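Local coordinates for heroin esterase (Rhodococcus sp., PDB 1LZK), which probably hydrolyses the ester bonds of heroin, as expected of an esterase with the alpha/beta hydrolase fold, at residues T197-N202 with P261-G266. Sequence-based numbering, arbitrary orientation.
Sequences TVSMTN and PLRDEG
The short helix 198-202 meets the N-terminal turn of helix 263-275 start to start, the backbones approaching to 4.5 Å between Met200 CA and Pro261 CA. In this alpha/beta hydrolase fold the second helix joins the parallel strands 252-257 and 280-285. Ser199 holds the other segment through both its hydroxyl and its amide. With chi1 at 56°, its OG sits between backbone N and carbonyl carbon, from where it donates to Pro261 O (2.8 Å), above the carbonyl plane, and accepts from Asp264 N (3.1 Å). Ser199 N in turn reaches Asp264 OD2 at 2.8 Å, from above the carboxylate plane. The other oxygen, OD1, takes NE and NH2 of Arg263 side-on, a salt bridge; with Ser199 N on OD2, both carboxylate oxygens are held, while Ser199 CB lies over one guanidinium face. An alanine at Asp264 is likely to leave the Ser199 amide and the Arg263 guanidinium without the carboxylate whose two oxygens they share. The bent chain of Met200, a selenomethionine, lays CE 3.6 Å from Leu262 CD2 and also against Pro261 CB. Thr197 OG1 caps helix 198-202 through Met200 N and donates to a water, which also accepts from Glu265 N and donates to Pro261 O and, at 2.7 Å, to Glu265 OE1, while Glu265 OE2 receives Leu191 N and Asp192 N.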
loop_
_atom_site.group_PDB
_atom_site.type_symbol
_atom_site.label_atom_id
_atom_site.label_comp_id
_atom_site.label_asym_id
_atom_site.label_seq_id
_atom_site.Cartn_x
_atom_site.Cartn_y
_atom_site.Cartn_z
ATOM N N THR A 197 -7.328 -14.769 -11.362
ATOM C CA THR A 197 -6.818 -14.158 -12.595
ATOM C C THR A 197 -5.697 -14.978 -13.196
ATOM O O THR A 197 -5.019 -15.793 -12.525
ATOM C CB THR A 197 -6.217 -12.764 -12.321
ATOM O OG1 THR A 197 -5.144 -12.963 -11.380
ATOM C CG2 THR A 197 -7.212 -11.798 -11.721
ATOM N N VAL A 198 -5.466 -14.774 -14.487
ATOM C CA VAL A 198 -4.372 -15.506 -15.135
ATOM C C VAL A 198 -3.048 -15.278 -14.452
ATOM O O VAL A 198 -2.235 -16.209 -14.268
ATOM C CB VAL A 198 -4.228 -15.149 -16.629
ATOM C CG1 VAL A 198 -3.013 -15.792 -17.273
ATOM C CG2 VAL A 198 -5.494 -15.553 -17.385
ATOM N N SER A 199 -2.704 -14.045 -14.038
ATOM C CA SER A 199 -1.383 -13.890 -13.436
ATOM C C SER A 199 -1.284 -14.665 -12.101
ATOM O O SER A 199 -0.175 -15.108 -11.753
ATOM C CB SER A 199 -0.996 -12.421 -13.273
ATOM O OG SER A 199 -1.949 -11.707 -12.521
HETATM N N MSE A 200 -2.421 -14.725 -11.441
HETATM C CA MSE A 200 -2.396 -15.410 -10.142
HETATM C C MSE A 200 -2.428 -16.919 -10.327
HETATM O O MSE A 200 -1.921 -17.596 -9.431
HETATM C CB MSE A 200 -3.531 -14.915 -9.252
HETATM C CG MSE A 200 -3.568 -15.402 -7.801
HETATM SE SE MSE A 200 -1.937 -15.067 -6.859
HETATM C CE MSE A 200 -2.119 -13.232 -6.456
ATOM N N THR A 201 -2.938 -17.462 -11.421
ATOM C CA THR A 201 -2.833 -18.910 -11.640
ATOM C C THR A 201 -1.493 -19.304 -12.244
ATOM O O THR A 201 -1.032 -20.450 -11.961
ATOM C CB THR A 201 -3.987 -19.419 -12.524
ATOM O OG1 THR A 201 -3.849 -18.870 -13.851
ATOM C CG2 THR A 201 -5.326 -18.959 -11.963
ATOM N N ASN A 202 -0.857 -18.452 -13.063
ATOM C CA ASN A 202 0.418 -18.825 -13.702
ATOM C C ASN A 202 1.717 -18.434 -13.021
ATOM O O ASN A 202 2.797 -18.969 -13.342
ATOM C CB ASN A 202 0.451 -18.189 -15.112
ATOM C CG ASN A 202 -0.561 -18.821 -16.042
ATOM O OD1 ASN A 202 -1.665 -19.276 -15.705
ATOM N ND2 ASN A 202 -0.222 -18.804 -17.320
ATOM N N PRO A 261 2.181 -11.718 -9.602
ATOM C CA PRO A 261 0.916 -12.422 -9.604
ATOM C C PRO A 261 -0.250 -11.447 -9.367
ATOM O O PRO A 261 -1.352 -11.761 -9.763
ATOM C CB PRO A 261 1.012 -13.421 -8.417
ATOM C CG PRO A 261 2.050 -12.804 -7.578
ATOM C CD PRO A 261 3.065 -12.176 -8.521
ATOM N N LEU A 262 -0.018 -10.312 -8.708
ATOM C CA LEU A 262 -1.039 -9.293 -8.460
ATOM C C LEU A 262 -1.355 -8.440 -9.668
ATOM O O LEU A 262 -2.272 -7.611 -9.619
ATOM C CB LEU A 262 -0.541 -8.396 -7.319
ATOM C CG LEU A 262 -0.200 -9.081 -5.996
ATOM C CD1 LEU A 262 0.323 -8.078 -4.965
ATOM C CD2 LEU A 262 -1.402 -9.818 -5.415
ATOM N N ARG A 263 -0.633 -8.597 -10.754
ATOM C CA ARG A 263 -0.751 -7.679 -11.893
ATOM C C ARG A 263 -2.163 -7.606 -12.406
ATOM O O ARG A 263 -2.763 -6.515 -12.596
ATOM C CB ARG A 263 0.240 -8.156 -12.977
ATOM C CG ARG A 263 0.213 -7.288 -14.246
ATOM C CD ARG A 263 0.876 -8.120 -15.388
ATOM N NE ARG A 263 0.001 -9.193 -15.807
ATOM C CZ ARG A 263 0.323 -10.366 -16.388
ATOM N NH1 ARG A 263 1.613 -10.581 -16.567
ATOM N NH2 ARG A 263 -0.601 -11.229 -16.705
ATOM N N ASP A 264 -2.806 -8.739 -12.705
ATOM C CA ASP A 264 -4.101 -8.725 -13.366
ATOM C C ASP A 264 -5.178 -8.146 -12.434
ATOM O O ASP A 264 -6.038 -7.395 -12.920
ATOM C CB ASP A 264 -4.528 -10.118 -13.841
ATOM C CG ASP A 264 -3.679 -10.657 -14.962
ATOM O OD1 ASP A 264 -2.766 -9.959 -15.443
ATOM O OD2 ASP A 264 -3.903 -11.835 -15.337
ATOM N N GLU A 265 -5.144 -8.472 -11.138
ATOM C CA GLU A 265 -6.196 -7.907 -10.269
ATOM C C GLU A 265 -6.045 -6.397 -10.195
ATOM O O GLU A 265 -7.057 -5.682 -10.060
ATOM C CB GLU A 265 -6.216 -8.585 -8.895
ATOM C CG GLU A 265 -5.011 -8.303 -7.996
ATOM C CD GLU A 265 -4.833 -9.418 -6.982
ATOM O OE1 GLU A 265 -4.583 -10.561 -7.416
ATOM O OE2 GLU A 265 -4.964 -9.179 -5.757
ATOM N N GLY A 266 -4.811 -5.907 -10.274
ATOM C CA GLY A 266 -4.569 -4.457 -10.312
ATOM C C GLY A 266 -5.165 -3.824 -11.545
ATOM O O GLY A 266 -5.906 -2.825 -11.536
HETATM O O HOH W 1 -3.976 -10.853 -9.987
#